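Local coordinates for galactose mutarotase-like protein (Clostridium acetobutylicum, PDB 3OS7) that probably binds carbohydrate and may interconvert the anomers of aldose sugars, at residues 21-26 against 127-132; 38-43 against 51-56; 75-80 against 111-116; 163-168 against 331-336. All blocks are in the same frame, centred on the assembly; numbering follows the deposited sequence.

Contact 1. Residues 21-26 against 127-132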
loop_
_atom_site.group_PDB
_atom_site.type_symbol
_atom_site.label_atom_id
_atom_site.label_comp_id
_atom_site.label_asym_id
_atom_site.label_seq_id
_atom_site.Cartn_x
_atom_site.Cartn_y
_atom_site.Cartn_z
ATOM N N ILE A 21 1.926 8.219 16.853
ATOM C CA ILE A 21 0.879 7.568 17.625
ATOM C C ILE A 21 1.109 6.069 17.647
ATOM O O ILE A 21 1.175 5.422 16.580
ATOM C CB ILE A 21 -0.555 7.868 17.065
ATOM C CG1 ILE A 21 -0.827 9.364 16.862
ATOM C CG2 ILE A 21 -1.617 7.195 17.961
ATOM C CD1 ILE A 21 -0.956 10.163 18.122
ATOM N N ARG A 22 1.265 5.516 18.851
ATOM C CA ARG A 22 1.325 4.079 19.072
ATOM C C ARG A 22 -0.052 3.629 19.570
ATOM O O ARG A 22 -0.654 4.284 20.413
ATOM C CB ARG A 22 2.357 3.780 20.132
ATOM C CG ARG A 22 2.995 2.449 20.056
ATOM C CD ARG A 22 4.188 2.378 21.022
ATOM N NE ARG A 22 5.256 3.341 20.745
ATOM C CZ ARG A 22 6.303 3.130 19.939
ATOM N NH1 ARG A 22 6.442 2.002 19.257
ATOM N NH2 ARG A 22 7.211 4.074 19.788
ATOM N N PHE A 23 -0.571 2.542 19.023
ATOM C CA PHE A 23 -1.922 2.100 19.399
ATOM C C PHE A 23 -1.990 0.587 19.457
ATOM O O PHE A 23 -1.276 -0.098 18.732
ATOM C CB PHE A 23 -3.034 2.764 18.532
ATOM C CG PHE A 23 -2.920 2.578 17.024
ATOM C CD1 PHE A 23 -1.893 3.156 16.295
ATOM C CD2 PHE A 23 -3.932 1.933 16.315
ATOM C CE1 PHE A 23 -1.842 3.043 14.915
ATOM C CE2 PHE A 23 -3.856 1.774 14.933
ATOM C CZ PHE A 23 -2.810 2.327 14.231
ATOM N N ALA A 24 -2.858 0.083 20.335
ATOM C CA ALA A 24 -2.870 -1.314 20.707
ATOM C C ALA A 24 -4.301 -1.760 20.975
ATOM O O ALA A 24 -5.077 -1.041 21.625
ATOM C CB ALA A 24 -2.006 -1.523 21.962
ATOM N N ALA A 25 -4.642 -2.943 20.474
ATOM C CA ALA A 25 -5.909 -3.578 20.820
ATOM C C ALA A 25 -5.827 -5.028 20.423
ATOM O O ALA A 25 -5.156 -5.359 19.449
ATOM C CB ALA A 25 -7.092 -2.881 20.091
ATOM N N GLY A 26 -6.454 -5.886 21.211
ATOM C CA GLY A 26 -6.596 -7.307 20.876
ATOM C C GLY A 26 -5.307 -8.077 20.690
ATOM O O GLY A 26 -5.279 -9.063 19.957
ATOM N N ASP A 127 -13.537 -2.864 22.334
ATOM C CA ASP A 127 -12.159 -3.290 22.484
ATOM C C ASP A 127 -11.355 -3.031 21.203
ATOM O O ASP A 127 -10.513 -3.830 20.840
ATOM C CB ASP A 127 -12.092 -4.770 22.878
ATOM C CG ASP A 127 -12.743 -5.051 24.248
ATOM O OD1 ASP A 127 -13.085 -4.083 24.971
ATOM O OD2 ASP A 127 -12.914 -6.243 24.596
ATOM N N LYS A 128 -11.617 -1.901 20.550
ATOM C CA LYS A 128 -10.886 -1.479 19.344
ATOM C C LYS A 128 -10.172 -0.131 19.558
ATOM O O LYS A 128 -10.671 0.711 20.297
ATOM C CB LYS A 128 -11.850 -1.283 18.194
ATOM C CG LYS A 128 -12.677 -2.542 17.866
ATOM C CD LYS A 128 -13.806 -2.251 16.874
ATOM C CE LYS A 128 -14.790 -3.424 16.805
ATOM N NZ LYS A 128 -14.109 -4.693 16.389
ATOM N N ALA A 129 -9.064 0.080 18.845
ATOM C CA ALA A 129 -8.360 1.351 18.865
ATOM C C ALA A 129 -8.420 1.921 17.471
ATOM O O ALA A 129 -8.026 1.260 16.511
ATOM C CB ALA A 129 -6.906 1.195 19.356
ATOM N N LEU A 130 -8.933 3.144 17.372
ATOM C CA LEU A 130 -9.115 3.845 16.115
ATOM C C LEU A 130 -8.229 5.092 16.044
ATOM O O LEU A 130 -8.249 5.944 16.948
ATOM C CB LEU A 130 -10.590 4.239 15.935
ATOM C CG LEU A 130 -10.969 5.050 14.695
ATOM C CD1 LEU A 130 -10.843 4.200 13.470
ATOM C CD2 LEU A 130 -12.379 5.599 14.772
ATOM N N VAL A 131 -7.425 5.170 14.982
ATOM C CA VAL A 131 -6.614 6.348 14.694
ATOM C C VAL A 131 -6.832 6.753 13.245
ATOM O O VAL A 131 -6.724 5.927 12.320
ATOM C CB VAL A 131 -5.153 6.078 14.931
ATOM C CG1 VAL A 131 -4.315 7.278 14.469
ATOM C CG2 VAL A 131 -4.875 5.762 16.396
ATOM N N GLU A 132 -7.157 8.016 13.031
ATOM C CA GLU A 132 -7.375 8.539 11.683
ATOM C C GLU A 132 -6.471 9.723 11.436
ATOM O O GLU A 132 -6.318 10.589 12.313
ATOM C CB GLU A 132 -8.840 8.980 11.486
ATOM C CG GLU A 132 -9.857 7.881 11.768
ATOM C CD GLU A 132 -11.291 8.256 11.360
ATOM O OE1 GLU A 132 -11.595 9.462 11.288
ATOM O OE2 GLU A 132 -12.097 7.332 11.103
#
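Asp127 meets the other strand with its backbone: its carbonyl O lies 3.6 Å from Ala25 CB, just before the chain runs into the strand that begins at Lys128. At Lys128 the CA comes next to the same methyl, while the long side chain turns away from residues 21-26. Ala129 points its CB toward the opposing strand, where it sits 3.7 Å from Ala24 O and 4.1 Å from Ala25 CB, with Phe23 CB also near. The next touch comes at Val131. Its CG2 branch, the one lying beside the backbone N, stands over one face of the Phe23 ring, 3.9 Å from the centroid and 17° off the normal, a clear CH-pi contact. The same methyl is 3.9 Å from Ile21 CG2, so it meets ring and branch at once. Phe23 has chi1 at 56°, with CG between its own N and carbonyl carbon, and this sends the ring out across the strand direction, with Ile21 O in plane at its edge. No hydrogen bond joins the segments. The strand axes come within 6.0 Å and run at 153°; alanines meet at one end and larger side chains at the other. This is face-to-face packing in a beta-sandwich. Strand 21-25 is flanked in its own sheet by strands 8-14 and 28-33, whereas strand 128-132 lies between strands 118-125 and 151-160, and Phe23 reaches on to Leu159 of the latter.

Contact 2. Residues 38-43 against 51-56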
loop_
_atom_site.group_PDB
_atom_site.type_symbol
_atom_site.label_atom_id
_atom_site.label_comp_id
_atom_site.label_asym_id
_atom_site.label_seq_id
_atom_site.Cartn_x
_atom_site.Cartn_y
_atom_site.Cartn_z
ATOM N N GLY A 38 1.518 9.690 6.964
ATOM C CA GLY A 38 0.636 8.920 7.857
ATOM C C GLY A 38 0.965 7.442 7.781
ATOM O O GLY A 38 0.077 6.583 7.834
ATOM N N ASN A 39 2.264 7.141 7.711
ATOM C CA ASN A 39 2.717 5.780 7.450
ATOM C C ASN A 39 2.667 4.966 8.742
ATOM O O ASN A 39 3.301 5.325 9.729
ATOM C CB ASN A 39 4.136 5.839 6.870
ATOM C CG ASN A 39 4.626 4.497 6.341
ATOM O OD1 ASN A 39 4.328 3.441 6.913
ATOM N ND2 ASN A 39 5.447 4.545 5.272
ATOM N N VAL A 40 1.904 3.872 8.720
ATOM C CA VAL A 40 1.990 2.812 9.711
ATOM C C VAL A 40 3.254 1.942 9.457
ATOM O O VAL A 40 3.294 1.130 8.542
ATOM C CB VAL A 40 0.719 1.941 9.745
ATOM C CG1 VAL A 40 0.847 0.822 10.800
ATOM C CG2 VAL A 40 -0.507 2.816 10.015
ATOM N N VAL A 41 4.290 2.176 10.247
ATOM C CA VAL A 41 5.599 1.557 10.072
ATOM C C VAL A 41 5.820 0.309 10.884
ATOM O O VAL A 41 6.792 -0.413 10.663
ATOM C CB VAL A 41 6.746 2.551 10.383
ATOM C CG1 VAL A 41 6.700 3.700 9.402
ATOM C CG2 VAL A 41 6.744 3.037 11.865
ATOM N N GLU A 42 4.910 0.031 11.805
ATOM C CA GLU A 42 4.967 -1.174 12.602
ATOM C C GLU A 42 3.573 -1.725 12.878
ATOM O O GLU A 42 2.677 -0.976 13.176
ATOM C CB GLU A 42 5.670 -0.876 13.936
ATOM C CG GLU A 42 6.134 -2.151 14.608
ATOM C CD GLU A 42 6.993 -1.884 15.820
ATOM O OE1 GLU A 42 6.528 -1.122 16.688
ATOM O OE2 GLU A 42 8.123 -2.426 15.884
ATOM N N LEU A 43 3.415 -3.041 12.732
ATOM C CA LEU A 43 2.213 -3.770 13.145
ATOM C C LEU A 43 2.681 -5.120 13.671
ATOM O O LEU A 43 3.245 -5.925 12.909
ATOM C CB LEU A 43 1.265 -4.005 11.995
ATOM C CG LEU A 43 0.020 -4.831 12.358
ATOM C CD1 LEU A 43 -0.875 -4.112 13.416
ATOM C CD2 LEU A 43 -0.776 -5.201 11.119
ATOM N N THR A 51 6.107 -9.688 13.701
ATOM C CA THR A 51 6.106 -8.297 13.282
ATOM C C THR A 51 5.901 -8.268 11.764
ATOM O O THR A 51 6.733 -8.744 10.988
ATOM C CB THR A 51 7.348 -7.487 13.742
ATOM O OG1 THR A 51 7.284 -6.176 13.173
ATOM C CG2 THR A 51 8.648 -8.144 13.346
ATOM N N ILE A 52 4.768 -7.720 11.357
ATOM C CA ILE A 52 4.321 -7.828 9.953
ATOM C C ILE A 52 5.011 -6.855 8.995
ATOM O O ILE A 52 5.421 -7.232 7.901
ATOM C CB ILE A 52 2.815 -7.608 9.858
ATOM C CG1 ILE A 52 2.070 -8.706 10.619
ATOM C CG2 ILE A 52 2.365 -7.500 8.375
ATOM C CD1 ILE A 52 0.547 -8.506 10.644
ATOM N N LEU A 53 5.078 -5.595 9.375
ATOM C CA LEU A 53 5.507 -4.528 8.470
ATOM C C LEU A 53 6.975 -4.175 8.684
ATOM O O LEU A 53 7.455 -4.105 9.821
ATOM C CB LEU A 53 4.684 -3.235 8.662
ATOM C CG LEU A 53 3.193 -3.348 8.347
ATOM C CD1 LEU A 53 2.381 -2.145 8.850
ATOM C CD2 LEU A 53 2.977 -3.635 6.835
ATOM N N ARG A 54 7.648 -3.882 7.582
ATOM C CA ARG A 54 9.052 -3.505 7.648
ATOM C C ARG A 54 9.173 -2.130 8.287
ATOM O O ARG A 54 8.614 -1.171 7.784
ATOM C CB ARG A 54 9.672 -3.502 6.264
ATOM C CG ARG A 54 11.194 -3.390 6.348
ATOM C CD ARG A 54 11.713 -2.931 5.052
ATOM N NE ARG A 54 13.156 -3.052 4.960
ATOM C CZ ARG A 54 13.925 -2.282 4.203
ATOM N NH1 ARG A 54 13.401 -1.333 3.431
ATOM N NH2 ARG A 54 15.232 -2.512 4.179
ATOM N N THR A 55 9.925 -2.054 9.387
ATOM C CA THR A 55 10.020 -0.863 10.240
ATOM C C THR A 55 11.447 -0.292 10.174
ATOM O O THR A 55 12.409 -1.063 10.207
ATOM C CB THR A 55 9.735 -1.231 11.724
ATOM O OG1 THR A 55 8.531 -2.016 11.833
ATOM C CG2 THR A 55 9.639 0.019 12.638
ATOM N N PRO A 56 11.590 1.047 10.126
ATOM C CA PRO A 56 12.927 1.655 10.236
ATOM C C PRO A 56 13.719 1.175 11.449
ATOM O O PRO A 56 13.175 1.072 12.548
ATOM C CB PRO A 56 12.616 3.152 10.398
ATOM C CG PRO A 56 11.373 3.346 9.643
ATOM C CD PRO A 56 10.554 2.075 9.903
HETATM O O HOH W 1 8.993 -4.556 14.422
HETATM O O HOH W 2 5.869 -4.383 11.897
#
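Leu43 O takes the N-H of Ile52 at 2.8 Å, with an angle of 164° at the hydrogen and the donor almost in line with the carbonyl. The bond belongs to a beta-hairpin, strands 39-45 and 50-51, at the end of a five-stranded antiparallel sheet; a G1 beta bulge at Gly38 and Asn39, facing Ile33, marks where the first strand starts. After Ile52 the pairing gives way, and the chain goes on alongside the strand in a looser form. Here Thr55 takes over: its OG1 donates to Val41 O at 2.6 Å, the hydroxyl tilted 19° from the carbonyl plane. With chi1 at -49° this oxygen lies beside its own backbone N, and CB and CG2 also rest against the acceptor. Water fills in between the two bonds. One molecule accepts from Leu43 N, donates to Leu53 O and also bonds Thr51 OG1; a second connects that hydroxyl with Glu42 OE2, so Thr51 OG1 holds both waters. A bound 1,2-ethanediol, probably from the crystallisation liquor, lies close to the Thr51 side chain. On the apolar side, Leu43 and Ile52 run next to each other in the same direction, Leu43 CD2 to Ile52 CD1 at 3.6 Å. Pro56 CD packs on Val41 CB at 3.9 Å. Arg54 turns away to bond Val71 O through NH1 and to form a cation-pi contact with Tyr297. Leu53 brings its CD1 methyl against the strand, 3.8 Å from Leu43 CB, 3.9 Å from Val40 CG1 and just 3.4 Å from Val40 O.

Contact 3. Residues 75-80 against 111-116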
loop_
_atom_site.group_PDB
_atom_site.type_symbol
_atom_site.label_atom_id
_atom_site.label_comp_id
_atom_site.label_asym_id
_atom_site.label_seq_id
_atom_site.Cartn_x
_atom_site.Cartn_y
_atom_site.Cartn_z
ATOM N N PRO A 75 2.982 2.802 2.821
ATOM C CA PRO A 75 3.067 4.069 2.082
ATOM C C PRO A 75 1.919 4.234 1.102
ATOM O O PRO A 75 1.818 3.496 0.128
ATOM C CB PRO A 75 4.390 3.950 1.317
ATOM C CG PRO A 75 5.005 2.634 1.794
ATOM C CD PRO A 75 3.883 1.796 2.238
ATOM N N VAL A 76 1.092 5.256 1.312
ATOM C CA VAL A 76 -0.020 5.502 0.399
ATOM C C VAL A 76 0.430 6.235 -0.874
ATOM O O VAL A 76 1.139 7.235 -0.827
ATOM C CB VAL A 76 -1.187 6.207 1.117
ATOM C CG1 VAL A 76 -0.813 7.601 1.522
ATOM C CG2 VAL A 76 -2.453 6.180 0.260
ATOM N N LEU A 77 -0.042 5.747 -2.020
ATOM C CA LEU A 77 0.418 6.228 -3.319
ATOM C C LEU A 77 -0.720 6.895 -4.078
ATOM O O LEU A 77 -1.832 6.356 -4.121
ATOM C CB LEU A 77 0.935 5.071 -4.160
ATOM C CG LEU A 77 1.927 4.137 -3.508
ATOM C CD1 LEU A 77 2.269 2.961 -4.418
ATOM C CD2 LEU A 77 3.222 4.932 -3.114
ATOM N N PHE A 78 -0.415 8.012 -4.720
ATOM C CA PHE A 78 -1.373 8.792 -5.510
ATOM C C PHE A 78 -0.587 9.586 -6.546
ATOM O O PHE A 78 -0.090 10.672 -6.229
ATOM C CB PHE A 78 -2.142 9.739 -4.583
ATOM C CG PHE A 78 -3.218 10.595 -5.271
ATOM C CD1 PHE A 78 -4.187 10.020 -6.079
ATOM C CD2 PHE A 78 -3.283 11.962 -5.044
ATOM C CE1 PHE A 78 -5.161 10.768 -6.675
ATOM C CE2 PHE A 78 -4.269 12.736 -5.627
ATOM C CZ PHE A 78 -5.211 12.150 -6.461
ATOM N N PRO A 79 -0.401 9.040 -7.753
ATOM C CA PRO A 79 -0.862 7.750 -8.238
ATOM C C PRO A 79 0.135 6.660 -7.832
ATOM O O PRO A 79 1.313 6.963 -7.664
ATOM C CB PRO A 79 -0.812 7.923 -9.740
ATOM C CG PRO A 79 0.376 8.825 -9.956
ATOM C CD PRO A 79 0.391 9.750 -8.781
ATOM N N PRO A 80 -0.311 5.403 -7.723
ATOM C CA PRO A 80 0.651 4.315 -7.568
ATOM C C PRO A 80 1.439 4.104 -8.854
ATOM O O PRO A 80 0.886 4.048 -9.931
ATOM C CB PRO A 80 -0.233 3.099 -7.267
ATOM C CG PRO A 80 -1.483 3.379 -7.968
ATOM C CD PRO A 80 -1.676 4.883 -7.955
ATOM N N PHE A 111 3.319 12.378 -4.019
ATOM C CA PHE A 111 4.019 13.086 -2.935
ATOM C C PHE A 111 3.349 12.905 -1.577
ATOM O O PHE A 111 3.935 13.270 -0.557
ATOM C CB PHE A 111 4.120 14.599 -3.241
ATOM C CG PHE A 111 2.798 15.232 -3.504
ATOM C CD1 PHE A 111 2.004 15.680 -2.461
ATOM C CD2 PHE A 111 2.317 15.347 -4.796
ATOM C CE1 PHE A 111 0.749 16.219 -2.703
ATOM C CE2 PHE A 111 1.069 15.862 -5.051
ATOM C CZ PHE A 111 0.274 16.319 -3.998
ATOM N N ILE A 112 2.135 12.367 -1.530
ATOM C CA ILE A 112 1.429 12.336 -0.259
ATOM C C ILE A 112 2.125 11.389 0.727
ATOM O O ILE A 112 2.070 11.596 1.914
ATOM C CB ILE A 112 -0.113 12.044 -0.369
ATOM C CG1 ILE A 112 -0.399 10.664 -0.932
ATOM C CG2 ILE A 112 -0.829 13.154 -1.190
ATOM C CD1 ILE A 112 -1.919 10.366 -0.983
ATOM N N LYS A 113 2.847 10.400 0.216
ATOM C CA LYS A 113 3.636 9.500 1.065
ATOM C C LYS A 113 4.798 10.214 1.771
ATOM O O LYS A 113 5.308 9.708 2.757
ATOM C CB LYS A 113 4.233 8.340 0.255
ATOM C CG LYS A 113 5.225 8.745 -0.827
ATOM C CD LYS A 113 5.637 7.523 -1.706
ATOM C CE LYS A 113 6.867 7.812 -2.475
ATOM N NZ LYS A 113 6.852 9.110 -3.159
ATOM N N ASN A 114 5.240 11.337 1.208
ATOM C CA ASN A 114 6.369 12.111 1.781
ATOM C C ASN A 114 5.906 13.290 2.622
ATOM O O ASN A 114 6.721 13.985 3.222
ATOM C CB ASN A 114 7.252 12.671 0.661
ATOM C CG ASN A 114 7.729 11.609 -0.333
ATOM O OD1 ASN A 114 7.115 11.428 -1.376
ATOM N ND2 ASN A 114 8.835 10.931 -0.024
ATOM N N SER A 115 4.605 13.537 2.652
ATOM C CA SER A 115 4.050 14.803 3.153
ATOM C C SER A 115 3.530 14.697 4.569
ATOM O O SER A 115 3.352 13.605 5.089
ATOM C CB SER A 115 2.937 15.260 2.214
ATOM O OG SER A 115 3.510 15.593 0.973
ATOM N N LYS A 116 3.312 15.840 5.212
ATOM C CA LYS A 116 2.794 15.844 6.586
ATOM C C LYS A 116 1.290 15.679 6.599
ATOM O O LYS A 116 0.585 16.402 5.918
ATOM C CB LYS A 116 3.126 17.148 7.304
ATOM C CG LYS A 116 4.603 17.418 7.442
ATOM C CD LYS A 116 4.852 18.551 8.461
ATOM C CE LYS A 116 6.254 19.103 8.291
ATOM N NZ LYS A 116 6.615 20.037 9.405
HETATM O O HOH W 3 2.247 9.335 -2.476
HETATM O O HOH W 4 0.436 12.584 -4.405
#
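Lys113 starts its contact with Val76 at CB, which rests 3.5 Å from Val76 O. Its CG lies between the backbone N and the carbonyl carbon, chi1 63°, and from there the chain runs on until CD passes 3.8 Å from Leu77 CD2, the two side chains crossing at a slant. A bend at chi4 then swings the ammonium group away from residues 75-80: NZ bonds Asn114 OD1 at 2.9 Å and also Gly110 O, so the charge is held by its own loop while the aliphatic part of the chain does the packing. Ile112 supplies the other half of the apolar contact. Its CD1 wedges between Phe78 CB, at 3.7 Å, and Val76 CG1, at 3.9 Å, with CG1 lying against the same valine methyl. Phe111 O accepts from Asn114 N and from Ser115 OG on opposite faces of its plane. The loop between strands 106-108 and 118-125 thus packs on strand 76-77, which pairs with strand 178-189, and Phe153 of strand 151-160 touches both Val76 and Ile112. A tetraethylene glycol, probably from the crystallisation liquor, lies near the Phe111 side chain. Polar groups of the two backbones do not bond directly. One water donates to Val76 O at 2.9 Å and accepts from Lys113 N; another donates to Phe78 O at 2.7 Å, accepts from Phe111 N and sits above one face of the Phe111 ring, off toward its rim. The chemistry is therefore divided: hydrocarbon contacts bring the side chains together, while water bridges the backbones.

Contact 4. Residues 163-168 against 331-336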
loop_
_atom_site.group_PDB
_atom_site.type_symbol
_atom_site.label_atom_id
_atom_site.label_comp_id
_atom_site.label_asym_id
_atom_site.label_seq_id
_atom_site.Cartn_x
_atom_site.Cartn_y
_atom_site.Cartn_z
ATOM N N GLY A 163 -7.121 -7.886 13.912
ATOM C CA GLY A 163 -5.980 -7.265 13.259
ATOM C C GLY A 163 -6.218 -5.798 12.944
ATOM O O GLY A 163 -6.968 -5.114 13.638
ATOM N N LEU A 164 -5.557 -5.326 11.894
ATOM C CA LEU A 164 -5.621 -3.937 11.472
ATOM C C LEU A 164 -6.537 -3.803 10.260
ATOM O O LEU A 164 -6.345 -4.492 9.284
ATOM C CB LEU A 164 -4.233 -3.412 11.093
ATOM C CG LEU A 164 -4.149 -1.924 10.720
ATOM C CD1 LEU A 164 -4.426 -1.058 11.953
ATOM C CD2 LEU A 164 -2.727 -1.568 10.161
ATOM N N LYS A 165 -7.518 -2.911 10.354
ATOM C CA LYS A 165 -8.371 -2.541 9.220
ATOM C C LYS A 165 -8.038 -1.117 8.798
ATOM O O LYS A 165 -7.984 -0.177 9.612
ATOM C CB LYS A 165 -9.853 -2.637 9.598
ATOM C CG LYS A 165 -10.814 -2.362 8.469
ATOM C CD LYS A 165 -12.262 -2.774 8.831
ATOM C CE LYS A 165 -13.106 -1.691 9.313
ATOM N NZ LYS A 165 -14.549 -2.028 9.013
ATOM N N GLN A 166 -7.731 -0.989 7.526
ATOM C CA GLN A 166 -7.329 0.246 6.922
ATOM C C GLN A 166 -8.432 0.654 5.945
ATOM O O GLN A 166 -8.654 -0.030 4.934
ATOM C CB GLN A 166 -6.025 -0.002 6.158
ATOM C CG GLN A 166 -5.584 1.138 5.233
ATOM C CD GLN A 166 -4.505 0.675 4.291
ATOM O OE1 GLN A 166 -3.307 0.849 4.548
ATOM N NE2 GLN A 166 -4.917 0.005 3.231
ATOM N N THR A 167 -9.103 1.770 6.222
ATOM C CA THR A 167 -10.057 2.356 5.275
ATOM C C THR A 167 -9.419 3.632 4.712
ATOM O O THR A 167 -9.181 4.601 5.438
ATOM C CB THR A 167 -11.455 2.622 5.928
ATOM O OG1 THR A 167 -11.984 1.402 6.458
ATOM C CG2 THR A 167 -12.472 3.167 4.904
ATOM N N THR A 168 -9.157 3.614 3.406
ATOM C CA THR A 168 -8.514 4.719 2.676
ATOM C C THR A 168 -9.598 5.452 1.900
ATOM O O THR A 168 -10.419 4.836 1.245
ATOM C CB THR A 168 -7.466 4.185 1.695
ATOM O OG1 THR A 168 -6.572 3.320 2.408
ATOM C CG2 THR A 168 -6.711 5.309 1.008
ATOM N N SER A 331 -13.439 5.134 -1.681
ATOM C CA SER A 331 -12.936 4.471 -0.477
ATOM C C SER A 331 -12.571 3.010 -0.776
ATOM O O SER A 331 -13.275 2.323 -1.532
ATOM C CB SER A 331 -13.975 4.525 0.646
ATOM O OG SER A 331 -13.532 3.828 1.802
ATOM N N GLY A 332 -11.491 2.533 -0.175
ATOM C CA GLY A 332 -11.118 1.133 -0.272
ATOM C C GLY A 332 -10.701 0.642 1.091
ATOM O O GLY A 332 -10.255 1.442 1.927
ATOM N N VAL A 333 -10.843 -0.661 1.325
ATOM C CA VAL A 333 -10.490 -1.258 2.598
ATOM C C VAL A 333 -9.507 -2.410 2.433
ATOM O O VAL A 333 -9.705 -3.284 1.574
ATOM C CB VAL A 333 -11.739 -1.817 3.279
ATOM C CG1 VAL A 333 -11.412 -2.452 4.607
ATOM C CG2 VAL A 333 -12.797 -0.728 3.420
ATOM N N CYS A 334 -8.482 -2.443 3.285
ATOM C CA CYS A 334 -7.583 -3.601 3.402
ATOM C C CYS A 334 -7.513 -4.025 4.850
ATOM O O CYS A 334 -7.821 -3.219 5.754
ATOM C CB CYS A 334 -6.190 -3.281 2.910
ATOM S SG CYS A 334 -6.091 -2.917 1.149
ATOM N N LYS A 335 -7.193 -5.292 5.074
ATOM C CA LYS A 335 -7.044 -5.831 6.404
ATOM C C LYS A 335 -5.735 -6.584 6.495
ATOM O O LYS A 335 -5.343 -7.255 5.561
ATOM C CB LYS A 335 -8.215 -6.760 6.739
ATOM C CG LYS A 335 -9.535 -6.053 6.822
ATOM C CD LYS A 335 -10.678 -7.033 7.054
ATOM C CE LYS A 335 -12.022 -6.316 7.023
ATOM N NZ LYS A 335 -13.161 -7.250 7.274
ATOM N N LEU A 336 -5.058 -6.453 7.627
ATOM C CA LEU A 336 -3.833 -7.197 7.874
ATOM C C LEU A 336 -4.022 -7.945 9.201
ATOM O O LEU A 336 -4.383 -7.345 10.204
ATOM C CB LEU A 336 -2.659 -6.230 8.003
ATOM C CG LEU A 336 -2.082 -5.674 6.729
ATOM C CD1 LEU A 336 -1.066 -4.548 7.081
ATOM C CD2 LEU A 336 -1.388 -6.779 5.942
HETATM O O HOH W 5 -14.982 -5.435 8.780
HETATM O O HOH W 6 -7.241 0.605 2.018
#
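Gln166 lays the end of its extended side chain across Cys334, its NE2 lying 3.5 Å from Cys334 CB and 3.8 Å from Cys334 SG. CG lies anti to the backbone N (chi1 169°), which carries the amide out over Cys334; there OE1 bonds Tyr157 OH, and NE2 donates to a water at 2.7 Å. That water is also bonded to Thr168 OG1, which has Tyr184 OH as a further partner, and more weakly to Gly332 O, so a buried polar cluster sits on the face shared by Leu164, Gln166, Thr168, Cys334 and Leu336. The backbones beneath form a regular antiparallel pair. Leu164 with Leu336, Gln166 with Cys334 and Thr168 with Gly332 are hydrogen-bonded pairs, each joined by two N-H to O bonds of 2.8 to 2.9 Å. Lys165 with Lys335 and Thr167 with Val333 are the non-hydrogen-bonded pairs between them, where CA-H groups also approach carbonyls, as in Val333 CA to Gln166 O at 3.2 Å. Their side chains occupy the other face. Lys165 CD passes 4.0 Å from Lys335 CE. Lys165 bends at chi3, and Lys165 NZ and Lys335 NZ lie 5.7 Å apart. A water accepts from Lys335 NZ and, weakly, from Lys165 NZ, which probably eases their like charges. Lys165 CG also packs on Val333 CG1. These are neighbouring central strands of the beta-sandwich: strand 151-160 pairs with the far edge of 163-168, strand 273-279 with that of 331-336, and Leu336 reaches over to Phe188 of strand 178-189.

From the N terminus, strand 18-25 is the first to take part, and contact 1 closes the long loop that brings it onto strand 128-137. Two shorter loops nest inside this one, in series: contact 2 folds the chain back at the hairpin after strand 39-45, and contact 3 brings 111-116 to strand 76-77. Contact 4 opens only after contact 1 has closed and joins 163-168 to the C-terminal strand 329-340. No loops cross. The N-terminal sheet lies against the larger beta region through contacts 1 and 2: Phe23 CE2 meets Leu164 CD1 at 4.2 Å, and Leu43 CD2 meets Leu336 CB at 3.8 Å. Contact 3 touches contact 2 where Pro75 adjoins Asn39.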